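Local coordinates for DNA repair protein RAD7 (Saccharomyces cerevisiae, PDB 5ZB2) that serves in the global genome repair complex, which promotes nucleotide excision repair of nontranscribed DNA, and binds ELC1, at residues 211-216 / 220-225; 183-188 / 197-202; 335-340 / 364-369; 310-315 / 330-335. All coordinates share one frame; numbering follows the deposited sequence.

Interaction 1. Residues 211-216 / 220-225; sequences LCIEYP and EDVNDE
The ring of this contact is the puckered pyrrolidine of P216, and V222 reaches it with one methyl. V222 CG2 lies 3.8 Å from P216 CG and 3.9 Å from P216 CB, so it sits beside the CB–CG bond; the ring nitrogen and CD are farther off. The two side chains cross at about a right angle. The setting is the leucine-rich-repeat solenoid in the C-terminal part of Rad7, in which strand 210-214 lies alongside strands 184-188 and 240-244, and the loop after it climbs to helix 224-234. The phenol ring of Y215 belongs to another neighbourhood, where it makes a cation-pi contact with R189.

The same V222 methyl also meets I213, the last inward-pointing residue of the strand, with I213 CG2 at 4.2 Å from V222 CG2. At that methyl, the directions to I213 CG2 and P216 CG make an angle of about 83°, which places it in the corner between strand end and proline. The first torsion of V222 explains this: CG1 is anti to the backbone N (chi1 176°), which leaves CG2 beside that nitrogen and directed at the strand. V222 also touches Y196 and I227, and all three contact residues are buried, although just 129 Å² is shared between the two segments. On the opposite face of the strand, E214 hydrogen-bonds to N244 of the next strand. Immediately after V222 the chain turns into helix 224-234, and N223 is its N-cap: its OD1 accepts a hydrogen bond from I226 N.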
loop_
_atom_site.group_PDB
_atom_site.type_symbol
_atom_site.label_atom_id
_atom_site.label_comp_id
_atom_site.label_asym_id
_atom_site.label_seq_id
_atom_site.Cartn_x
_atom_site.Cartn_y
_atom_site.Cartn_z
ATOM N N LEU A 211 9.922 4.089 34.104
ATOM C CA LEU A 211 9.181 5.336 33.980
ATOM C C LEU A 211 10.096 6.395 33.394
ATOM O O LEU A 211 11.193 6.628 33.916
ATOM C CB LEU A 211 8.651 5.820 35.335
ATOM C CG LEU A 211 7.973 7.196 35.285
ATOM C CD1 LEU A 211 6.667 7.101 34.529
ATOM C CD2 LEU A 211 7.757 7.754 36.674
ATOM N N CYS A 212 9.645 7.036 32.315
ATOM C CA CYS A 212 10.395 8.098 31.653
ATOM C C CYS A 212 9.476 9.293 31.448
ATOM O O CYS A 212 8.408 9.158 30.842
ATOM C CB CYS A 212 10.960 7.627 30.309
ATOM S SG CYS A 212 12.067 6.205 30.417
ATOM N N ILE A 213 9.889 10.453 31.954
ATOM C CA ILE A 213 9.160 11.706 31.761
ATOM C C ILE A 213 10.189 12.777 31.430
ATOM O O ILE A 213 11.121 13.000 32.210
ATOM C CB ILE A 213 8.340 12.120 32.997
ATOM C CG1 ILE A 213 7.334 11.026 33.373
ATOM C CG2 ILE A 213 7.626 13.442 32.728
ATOM C CD1 ILE A 213 6.534 11.309 34.650
ATOM N N GLU A 214 10.026 13.445 30.285
ATOM C CA GLU A 214 11.004 14.428 29.840
ATOM C C GLU A 214 10.314 15.684 29.328
ATOM O O GLU A 214 9.361 15.603 28.548
ATOM C CB GLU A 214 11.904 13.853 28.743
ATOM C CG GLU A 214 12.492 12.498 29.068
ATOM C CD GLU A 214 13.500 12.040 28.029
ATOM O OE1 GLU A 214 14.690 12.391 28.158
ATOM O OE2 GLU A 214 13.100 11.338 27.077
ATOM N N TYR A 215 10.814 16.839 29.763
ATOM C CA TYR A 215 10.459 18.149 29.233
ATOM C C TYR A 215 8.950 18.350 29.136
ATOM O O TYR A 215 8.406 18.485 28.033
ATOM C CB TYR A 215 11.139 18.338 27.875
ATOM C CG TYR A 215 12.602 17.978 27.959
ATOM C CD1 TYR A 215 13.475 18.756 28.701
ATOM C CD2 TYR A 215 13.099 16.839 27.343
ATOM C CE1 TYR A 215 14.808 18.425 28.816
ATOM C CE2 TYR A 215 14.434 16.496 27.450
ATOM C CZ TYR A 215 15.285 17.297 28.191
ATOM O OH TYR A 215 16.620 16.975 28.309
ATOM N N PRO A 216 8.245 18.392 30.264
ATOM C CA PRO A 216 6.832 18.785 30.230
ATOM C C PRO A 216 6.688 20.231 29.783
ATOM O O PRO A 216 7.538 21.078 30.067
ATOM C CB PRO A 216 6.377 18.601 31.681
ATOM C CG PRO A 216 7.635 18.772 32.482
ATOM C CD PRO A 216 8.728 18.182 31.639
ATOM N N GLU A 220 5.218 22.989 36.084
ATOM C CA GLU A 220 4.498 22.759 37.331
ATOM C C GLU A 220 3.546 21.571 37.249
ATOM O O GLU A 220 3.073 21.111 38.292
ATOM C CB GLU A 220 3.726 24.018 37.751
ATOM C CG GLU A 220 2.576 24.432 36.836
ATOM C CD GLU A 220 3.038 25.163 35.587
ATOM O OE1 GLU A 220 4.264 25.290 35.384
ATOM O OE2 GLU A 220 2.169 25.611 34.809
ATOM N N ASP A 221 3.262 21.060 36.048
ATOM C CA ASP A 221 2.412 19.884 35.898
ATOM C C ASP A 221 3.105 18.591 36.319
ATOM O O ASP A 221 2.432 17.561 36.443
ATOM C CB ASP A 221 1.937 19.764 34.445
ATOM C CG ASP A 221 1.004 20.896 34.037
ATOM O OD1 ASP A 221 0.378 21.511 34.926
ATOM O OD2 ASP A 221 0.891 21.166 32.824
ATOM N N VAL A 222 4.416 18.614 36.526
ATOM C CA VAL A 222 5.160 17.477 37.072
ATOM C C VAL A 222 5.777 17.963 38.379
ATOM O O VAL A 222 6.920 18.425 38.407
ATOM C CB VAL A 222 6.230 16.962 36.104
ATOM C CG1 VAL A 222 7.055 15.845 36.750
ATOM C CG2 VAL A 222 5.593 16.482 34.803
ATOM N N ASN A 223 5.025 17.868 39.474
ATOM C CA ASN A 223 5.444 18.424 40.752
ATOM C C ASN A 223 5.790 17.311 41.733
ATOM O O ASN A 223 5.552 16.127 41.481
ATOM C CB ASN A 223 4.356 19.340 41.332
ATOM C CG ASN A 223 3.018 18.644 41.483
ATOM O OD1 ASN A 223 2.948 17.443 41.740
ATOM N ND2 ASN A 223 1.944 19.402 41.328
ATOM N N ASP A 224 6.368 17.718 42.868
ATOM C CA ASP A 224 6.799 16.764 43.883
ATOM C C ASP A 224 5.669 15.825 44.274
ATOM O O ASP A 224 5.857 14.606 44.354
ATOM C CB ASP A 224 7.314 17.509 45.116
ATOM C CG ASP A 224 8.556 18.317 44.833
ATOM O OD1 ASP A 224 9.478 17.783 44.180
ATOM O OD2 ASP A 224 8.613 19.486 45.266
ATOM N N GLU A 225 4.481 16.382 44.522
ATOM C CA GLU A 225 3.366 15.575 45.008
ATOM C C GLU A 225 3.052 14.425 44.058
ATOM O O GLU A 225 2.807 13.295 44.498
ATOM C CB GLU A 225 2.133 16.459 45.206
ATOM C CG GLU A 225 1.026 15.810 46.023
ATOM C CD GLU A 225 -0.174 16.720 46.220
ATOM O OE1 GLU A 225 -1.316 16.232 46.093
ATOM O OE2 GLU A 225 0.026 17.923 46.501
#

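Interaction 2. Residues 183-188 / 197-202; sequences VSLGLS and ALLPQY
L199 reaches from its short helix toward L185 and L187 on strand 184-188. Its CB makes no close contact with the strand, the nearest methyl, L185 CD2, being 5.4 Å from L199 CB. CG stands beside the backbone N, anti to the carbonyl carbon (chi1 -60°), but L199 CG is still 4.7 Å from L185 CD2, so the methyls alone make the contact. L199 CD2 comes closest, 3.9 Å from L185 CD2. L199 CD1 sits between two methyls at similar distances, 4.3 Å from L185 CD2 and 4.4 Å from L187 CD1.

Strand residues 185 and 187 alternate with S184, G186 and S188, and in this leucine-rich-repeat solenoid the two leucines project into the interior between the strand and the outer helices. The closest CA atoms, those of L185 and L199, remain 9.8 Å apart, so side chains alone span the gap, burying 93 Å² in total. L185 places its CG anti to the backbone N, and its side chain inclines across that of L199 instead of running along it. L185 also packs on L174 of helix 168-178, while L199 touches I213 on the following strand and L230 of helix 224-234.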
loop_
_atom_site.group_PDB
_atom_site.type_symbol
_atom_site.label_atom_id
_atom_site.label_comp_id
_atom_site.label_asym_id
_atom_site.label_seq_id
_atom_site.Cartn_x
_atom_site.Cartn_y
_atom_site.Cartn_z
ATOM N N VAL A 183 3.887 -1.979 32.258
ATOM C CA VAL A 183 5.034 -2.052 33.155
ATOM C C VAL A 183 6.128 -1.077 32.762
ATOM O O VAL A 183 7.142 -0.983 33.470
ATOM C CB VAL A 183 5.599 -3.483 33.234
ATOM C CG1 VAL A 183 4.608 -4.405 33.931
ATOM C CG2 VAL A 183 5.943 -4.008 31.849
ATOM N N SER A 184 5.956 -0.344 31.661
ATOM C CA SER A 184 6.952 0.610 31.184
ATOM C C SER A 184 6.239 1.714 30.418
ATOM O O SER A 184 5.411 1.430 29.546
ATOM C CB SER A 184 7.988 -0.084 30.296
ATOM O OG SER A 184 8.810 0.857 29.629
ATOM N N LEU A 185 6.550 2.969 30.753
ATOM C CA LEU A 185 5.867 4.119 30.175
ATOM C C LEU A 185 6.858 5.250 29.935
ATOM O O LEU A 185 7.675 5.571 30.804
ATOM C CB LEU A 185 4.739 4.615 31.088
ATOM C CG LEU A 185 4.001 5.873 30.620
ATOM C CD1 LEU A 185 3.218 5.607 29.331
ATOM C CD2 LEU A 185 3.081 6.381 31.715
ATOM N N GLY A 186 6.768 5.857 28.753
ATOM C CA GLY A 186 7.598 6.992 28.408
ATOM C C GLY A 186 6.805 8.147 27.831
ATOM O O GLY A 186 5.984 7.959 26.927
ATOM N N LEU A 187 7.043 9.349 28.353
ATOM C CA LEU A 187 6.364 10.565 27.905
ATOM C C LEU A 187 7.420 11.651 27.783
ATOM O O LEU A 187 7.919 12.143 28.801
ATOM C CB LEU A 187 5.262 10.984 28.881
ATOM C CG LEU A 187 4.191 9.932 29.183
ATOM C CD1 LEU A 187 3.306 10.362 30.355
ATOM C CD2 LEU A 187 3.352 9.668 27.944
ATOM N N SER A 188 7.764 12.028 26.552
ATOM C CA SER A 188 8.889 12.928 26.316
ATOM C C SER A 188 8.506 13.977 25.285
ATOM O O SER A 188 8.147 13.636 24.154
ATOM C CB SER A 188 10.120 12.148 25.848
ATOM O OG SER A 188 11.077 13.020 25.271
ATOM N N ALA A 197 -0.915 13.975 36.686
ATOM C CA ALA A 197 -1.473 13.556 37.964
ATOM C C ALA A 197 -2.290 12.273 37.860
ATOM O O ALA A 197 -2.580 11.658 38.890
ATOM C CB ALA A 197 -2.340 14.676 38.537
ATOM N N LEU A 198 -2.679 11.860 36.652
ATOM C CA LEU A 198 -3.445 10.629 36.496
ATOM C C LEU A 198 -2.583 9.377 36.602
ATOM O O LEU A 198 -3.129 8.285 36.801
ATOM C CB LEU A 198 -4.172 10.621 35.146
ATOM C CG LEU A 198 -5.210 11.719 34.912
ATOM C CD1 LEU A 198 -5.731 11.667 33.485
ATOM C CD2 LEU A 198 -6.362 11.603 35.901
ATOM N N LEU A 199 -1.261 9.501 36.473
ATOM C CA LEU A 199 -0.412 8.310 36.445
ATOM C C LEU A 199 -0.517 7.485 37.721
ATOM O O LEU A 199 -0.641 6.252 37.619
ATOM C CB LEU A 199 1.040 8.710 36.157
ATOM C CG LEU A 199 1.332 9.440 34.832
ATOM C CD1 LEU A 199 2.833 9.592 34.621
ATOM C CD2 LEU A 199 0.705 8.743 33.633
ATOM N N PRO A 200 -0.475 8.061 38.926
ATOM C CA PRO A 200 -0.566 7.213 40.130
ATOM C C PRO A 200 -1.855 6.412 40.212
ATOM O O PRO A 200 -1.861 5.333 40.815
ATOM C CB PRO A 200 -0.451 8.220 41.287
ATOM C CG PRO A 200 0.193 9.422 40.699
ATOM C CD PRO A 200 -0.274 9.479 39.272
ATOM N N GLN A 201 -2.945 6.898 39.611
ATOM C CA GLN A 201 -4.210 6.170 39.664
ATOM C C GLN A 201 -4.155 4.884 38.849
ATOM O O GLN A 201 -4.675 3.847 39.281
ATOM C CB GLN A 201 -5.350 7.049 39.149
ATOM C CG GLN A 201 -5.527 8.359 39.884
ATOM C CD GLN A 201 -6.785 9.088 39.459
ATOM O OE1 GLN A 201 -7.742 8.474 38.983
ATOM N NE2 GLN A 201 -6.789 10.403 39.623
ATOM N N TYR A 202 -3.543 4.930 37.664
ATOM C CA TYR A 202 -3.700 3.861 36.687
ATOM C C TYR A 202 -2.524 2.899 36.617
ATOM O O TYR A 202 -2.710 1.759 36.179
ATOM C CB TYR A 202 -3.926 4.456 35.294
ATOM C CG TYR A 202 -5.294 5.066 35.103
ATOM C CD1 TYR A 202 -6.371 4.287 34.699
ATOM C CD2 TYR A 202 -5.506 6.422 35.307
ATOM C CE1 TYR A 202 -7.620 4.836 34.518
ATOM C CE2 TYR A 202 -6.756 6.981 35.128
ATOM C CZ TYR A 202 -7.810 6.182 34.731
ATOM O OH TYR A 202 -9.058 6.729 34.545
#

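Interaction 3. Residues 335-340 / 364-369; sequences LTKEAF and IQMLGE
F340 and L367 are where the two backbones come nearest, their CA atoms 7.3 Å apart, with the weakly bonded helix 337-341 on one side and helix 361-370 on the other. Both belong to the outer, helical layer of the leucine-rich-repeat solenoid, and the contact joins one helix of that layer to the next.

L367 applies both of its methyls to F340. L367 CD2 lies 4.0 Å from F340 CB, while L367 CD1 comes obliquely to the ring, 4.1 Å from F340 CD1. The F340 side chain also touches L353, C358 and V363, and the residue is buried. M366 works from the more exposed flank. It is extended through chi1 and chi2, then bends at chi3 (59°), which carries its terminal methyl over the backbone of F340; K337, itself fully extended, passes that methyl loosely with its CE.

The start of helix 337-341 is defined by T336 at the N-cap. Its OG1 accepts from E338 N at 3.3 Å with an N-H...O angle of 149°, and also hydrogen-bonds to D309. Across the interface, M366 CE lies 3.8 Å from both C and O of F340.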
loop_
_atom_site.group_PDB
_atom_site.type_symbol
_atom_site.label_atom_id
_atom_site.label_comp_id
_atom_site.label_asym_id
_atom_site.label_seq_id
_atom_site.Cartn_x
_atom_site.Cartn_y
_atom_site.Cartn_z
ATOM N N LEU A 335 31.475 20.458 41.470
ATOM C CA LEU A 335 32.404 19.375 41.750
ATOM C C LEU A 335 33.825 19.910 41.884
ATOM O O LEU A 335 34.191 20.931 41.295
ATOM C CB LEU A 335 32.346 18.318 40.644
ATOM C CG LEU A 335 31.016 17.576 40.487
ATOM C CD1 LEU A 335 31.061 16.661 39.276
ATOM C CD2 LEU A 335 30.679 16.785 41.750
ATOM N N THR A 336 34.624 19.213 42.679
ATOM C CA THR A 336 36.046 19.485 42.816
ATOM C C THR A 336 36.816 18.220 42.456
ATOM O O THR A 336 36.233 17.193 42.098
ATOM C CB THR A 336 36.399 19.949 44.236
ATOM O OG1 THR A 336 36.452 18.821 45.115
ATOM C CG2 THR A 336 35.379 20.958 44.759
ATOM N N LYS A 337 38.142 18.298 42.567
ATOM C CA LYS A 337 38.977 17.156 42.214
ATOM C C LYS A 337 38.701 15.960 43.118
ATOM O O LYS A 337 38.888 14.812 42.700
ATOM C CB LYS A 337 40.451 17.551 42.285
ATOM C CG LYS A 337 41.408 16.497 41.762
ATOM C CD LYS A 337 42.831 17.027 41.731
ATOM C CE LYS A 337 43.789 16.048 41.070
ATOM N NZ LYS A 337 45.181 16.578 41.045
ATOM N N GLU A 338 38.240 16.203 44.347
ATOM C CA GLU A 338 38.022 15.108 45.286
ATOM C C GLU A 338 36.960 14.137 44.784
ATOM O O GLU A 338 37.053 12.931 45.040
ATOM C CB GLU A 338 37.627 15.663 46.657
ATOM C CG GLU A 338 37.531 14.610 47.754
ATOM C CD GLU A 338 38.865 13.953 48.055
ATOM O OE1 GLU A 338 39.902 14.477 47.593
ATOM O OE2 GLU A 338 38.874 12.916 48.751
ATOM N N ALA A 339 35.943 14.637 44.079
ATOM C CA ALA A 339 34.917 13.750 43.544
ATOM C C ALA A 339 35.525 12.698 42.624
ATOM O O ALA A 339 35.159 11.518 42.689
ATOM C CB ALA A 339 33.856 14.560 42.797
ATOM N N PHE A 340 36.461 13.103 41.765
ATOM C CA PHE A 340 37.039 12.175 40.804
ATOM C C PHE A 340 38.074 11.251 41.433
ATOM O O PHE A 340 38.407 10.220 40.838
ATOM C CB PHE A 340 37.660 12.951 39.644
ATOM C CG PHE A 340 36.683 13.828 38.920
ATOM C CD1 PHE A 340 35.802 13.289 37.999
ATOM C CD2 PHE A 340 36.635 15.189 39.167
ATOM C CE1 PHE A 340 34.896 14.093 37.334
ATOM C CE2 PHE A 340 35.730 15.998 38.500
ATOM C CZ PHE A 340 34.861 15.449 37.585
ATOM N N ILE A 364 42.102 14.205 34.140
ATOM C CA ILE A 364 42.087 13.277 33.012
ATOM C C ILE A 364 43.159 12.211 33.194
ATOM O O ILE A 364 42.921 11.021 32.955
ATOM C CB ILE A 364 42.272 14.044 31.689
ATOM C CG1 ILE A 364 41.127 15.042 31.478
ATOM C CG2 ILE A 364 42.380 13.081 30.509
ATOM C CD1 ILE A 364 39.735 14.419 31.438
ATOM N N GLN A 365 44.358 12.624 33.608
ATOM C CA GLN A 365 45.429 11.673 33.879
ATOM C C GLN A 365 44.990 10.641 34.909
ATOM O O GLN A 365 45.092 9.431 34.678
ATOM C CB GLN A 365 46.673 12.424 34.360
ATOM C CG GLN A 365 47.814 11.547 34.871
ATOM C CD GLN A 365 48.483 10.741 33.777
ATOM O OE1 GLN A 365 47.891 10.473 32.732
ATOM N NE2 GLN A 365 49.730 10.354 34.013
ATOM N N MET A 366 44.498 11.109 36.056
ATOM C CA MET A 366 44.093 10.199 37.121
ATOM C C MET A 366 42.971 9.276 36.664
ATOM O O MET A 366 42.995 8.071 36.945
ATOM C CB MET A 366 43.664 11.004 38.348
ATOM C CG MET A 366 43.097 10.172 39.486
ATOM S SD MET A 366 42.716 11.169 40.936
ATOM C CE MET A 366 41.543 12.345 40.264
ATOM N N LEU A 367 41.976 9.821 35.957
ATOM C CA LEU A 367 40.853 9.003 35.509
ATOM C C LEU A 367 41.310 7.916 34.545
ATOM O O LEU A 367 40.842 6.774 34.619
ATOM C CB LEU A 367 39.788 9.883 34.856
ATOM C CG LEU A 367 39.044 10.850 35.780
ATOM C CD1 LEU A 367 38.110 11.740 34.978
ATOM C CD2 LEU A 367 38.268 10.096 36.855
ATOM N N GLY A 368 42.225 8.252 33.633
ATOM C CA GLY A 368 42.707 7.263 32.685
ATOM C C GLY A 368 43.373 6.076 33.352
ATOM O O GLY A 368 43.343 4.964 32.820
ATOM N N GLU A 369 43.977 6.290 34.520
ATOM C CA GLU A 369 44.666 5.218 35.229
ATOM C C GLU A 369 43.752 4.452 36.177
ATOM O O GLU A 369 44.015 3.278 36.461
ATOM C CB GLU A 369 45.851 5.785 36.018
ATOM C CG GLU A 369 46.838 6.607 35.192
ATOM C CD GLU A 369 47.335 5.875 33.958
ATOM O OE1 GLU A 369 46.606 5.849 32.945
ATOM O OE2 GLU A 369 48.455 5.323 34.004
#

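Interaction 4. Residues 310-315 / 330-335; sequences MAIIEL and NSLKEL
I312 and L335 form the tight part of this contact: I312 CG1 is 3.7 Å from L335 CD2, and the two side chains cross at about a right angle. The CB of L335 does not aim at the helix; its CG, set beside the backbone N and anti to the carbonyl carbon (chi1 -64°), brings the CD2 methyl round to I312. The second touch is looser. I312 CD1 and L332 CD1 stand 4.4 Å apart, and L332 gives up somewhat more than half as much surface here as L335 does. The total shared by the two segments is small, 91 Å², and comes almost wholly from these three buried side chains.

Two turns shape the loop that carries the leucines. L332 is the centre of an inverse gamma turn, with a weak bond from K333 N to S331 O, and it opens a type I beta turn that ends at L335. Between them K333 and E334 lie at the tip of that turn and are exposed, as is M310 on the far side of the helix. K333 is nevertheless tied down, its NZ bonded to F355 O and its own O to R357. At the start of the loop S331 OG donates to N330 OD1 at 2.6 Å, with a C=O...O angle of 154° and the donor tilted 21° from the carbonyl plane.

In the leucine-rich-repeat solenoid, helix 309-320 rests on its predecessor 281-290 through A311 and E314, while the loop 330-335 leads from strand 326-328 to helix 337-341 and bonds through N330 to D352 of strand 350-352.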
loop_
_atom_site.group_PDB
_atom_site.type_symbol
_atom_site.label_atom_id
_atom_site.label_comp_id
_atom_site.label_asym_id
_atom_site.label_seq_id
_atom_site.Cartn_x
_atom_site.Cartn_y
_atom_site.Cartn_z
ATOM N N MET A 310 29.917 15.255 47.447
ATOM C CA MET A 310 29.404 14.195 48.309
ATOM C C MET A 310 28.308 13.385 47.631
ATOM O O MET A 310 28.200 12.175 47.864
ATOM C CB MET A 310 28.894 14.782 49.627
ATOM C CG MET A 310 29.993 15.058 50.644
ATOM S SD MET A 310 31.004 13.605 51.019
ATOM C CE MET A 310 29.775 12.501 51.713
ATOM N N ALA A 311 27.484 14.021 46.798
ATOM C CA ALA A 311 26.481 13.273 46.049
ATOM C C ALA A 311 27.135 12.187 45.198
ATOM O O ALA A 311 26.678 11.036 45.179
ATOM C CB ALA A 311 25.664 14.223 45.178
ATOM N N ILE A 312 28.220 12.535 44.501
ATOM C CA ILE A 312 28.883 11.583 43.614
ATOM C C ILE A 312 29.642 10.536 44.417
ATOM O O ILE A 312 29.676 9.355 44.046
ATOM C CB ILE A 312 29.819 12.327 42.642
ATOM C CG1 ILE A 312 29.060 13.428 41.891
ATOM C CG2 ILE A 312 30.461 11.353 41.657
ATOM C CD1 ILE A 312 27.817 12.956 41.174
ATOM N N ILE A 313 30.277 10.948 45.517
ATOM C CA ILE A 313 31.028 10.004 46.340
ATOM C C ILE A 313 30.086 8.974 46.948
ATOM O O ILE A 313 30.335 7.765 46.882
ATOM C CB ILE A 313 31.828 10.753 47.423
ATOM C CG1 ILE A 313 32.899 11.631 46.766
ATOM C CG2 ILE A 313 32.470 9.772 48.407
ATOM C CD1 ILE A 313 33.683 12.495 47.738
ATOM N N GLU A 314 28.989 9.437 47.553
ATOM C CA GLU A 314 28.024 8.508 48.134
ATOM C C GLU A 314 27.476 7.555 47.077
ATOM O O GLU A 314 27.234 6.376 47.361
ATOM C CB GLU A 314 26.886 9.278 48.803
ATOM C CG GLU A 314 27.288 10.054 50.057
ATOM C CD GLU A 314 27.702 9.152 51.215
ATOM O OE1 GLU A 314 27.483 7.925 51.136
ATOM O OE2 GLU A 314 28.248 9.677 52.209
ATOM N N LEU A 315 27.273 8.047 45.852
ATOM C CA LEU A 315 26.815 7.180 44.770
ATOM C C LEU A 315 27.816 6.060 44.507
ATOM O O LEU A 315 27.452 4.879 44.471
ATOM C CB LEU A 315 26.583 8.003 43.499
ATOM C CG LEU A 315 26.274 7.218 42.217
ATOM C CD1 LEU A 315 24.955 6.473 42.331
ATOM C CD2 LEU A 315 26.261 8.141 41.006
ATOM N N ASN A 330 27.721 16.361 33.265
ATOM C CA ASN A 330 27.816 17.585 32.482
ATOM C C ASN A 330 27.237 18.774 33.235
ATOM O O ASN A 330 26.110 18.726 33.734
ATOM C CB ASN A 330 27.080 17.393 31.156
ATOM C CG ASN A 330 27.235 18.574 30.220
ATOM O OD1 ASN A 330 26.728 19.666 30.478
ATOM N ND2 ASN A 330 27.919 18.349 29.110
ATOM N N SER A 331 28.028 19.845 33.313
ATOM C CA SER A 331 27.663 21.141 33.884
ATOM C C SER A 331 27.623 21.135 35.407
ATOM O O SER A 331 27.088 22.088 35.993
ATOM C CB SER A 331 26.311 21.643 33.365
ATOM O OG SER A 331 26.297 21.720 31.954
ATOM N N LEU A 332 28.164 20.112 36.074
ATOM C CA LEU A 332 28.243 20.121 37.536
ATOM C C LEU A 332 29.430 20.989 37.940
ATOM O O LEU A 332 30.542 20.519 38.197
ATOM C CB LEU A 332 28.352 18.708 38.092
ATOM C CG LEU A 332 27.160 17.768 37.866
ATOM C CD1 LEU A 332 27.084 16.737 38.988
ATOM C CD2 LEU A 332 25.844 18.517 37.740
ATOM N N LYS A 333 29.167 22.297 38.001
ATOM C CA LYS A 333 30.205 23.276 38.295
ATOM C C LYS A 333 30.699 23.192 39.733
ATOM O O LYS A 333 31.793 23.685 40.025
ATOM C CB LYS A 333 29.675 24.685 38.024
ATOM C CG LYS A 333 30.590 25.544 37.167
ATOM C CD LYS A 333 30.543 25.129 35.703
ATOM C CE LYS A 333 31.288 26.121 34.822
ATOM N NZ LYS A 333 31.215 25.760 33.380
ATOM N N GLU A 334 29.925 22.584 40.635
ATOM C CA GLU A 334 30.304 22.537 42.042
ATOM C C GLU A 334 31.281 21.416 42.367
ATOM O O GLU A 334 31.869 21.431 43.452
ATOM C CB GLU A 334 29.060 22.385 42.917
ATOM C CG GLU A 334 28.118 23.573 42.857
ATOM C CD GLU A 334 28.776 24.860 43.311
ATOM O OE1 GLU A 334 29.539 24.822 44.301
ATOM O OE2 GLU A 334 28.541 25.905 42.669
ATOM N N LEU A 335 31.475 20.458 41.470
ATOM C CA LEU A 335 32.404 19.375 41.750
ATOM C C LEU A 335 33.825 19.910 41.884
ATOM O O LEU A 335 34.191 20.931 41.295
ATOM C CB LEU A 335 32.346 18.318 40.644
ATOM C CG LEU A 335 31.016 17.576 40.487
ATOM C CD1 LEU A 335 31.061 16.661 39.276
ATOM C CD2 LEU A 335 30.679 16.785 41.750
#

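Interactions 1 and 2 are adjacent in the solenoid, their centres 10 Å apart: strands 184-188 and 210-214 run side by side, joined by C212 N to L185 O (2.9 Å) and C212 O to L187 N (2.8 Å). Interactions 3 and 4 form a second pair farther along the chain, 12 Å between centres, hinged on L335, which packs in interaction 4 and precedes the helix used in interaction 3. The pairs are well separated; interactions 1 and 4 come no closer than about 11 Å between nearest atoms, and interactions 2 and 3 about 25 Å. None of these segments contributes to the polyether pockets, whose residues lie in the N-terminal part of the chain.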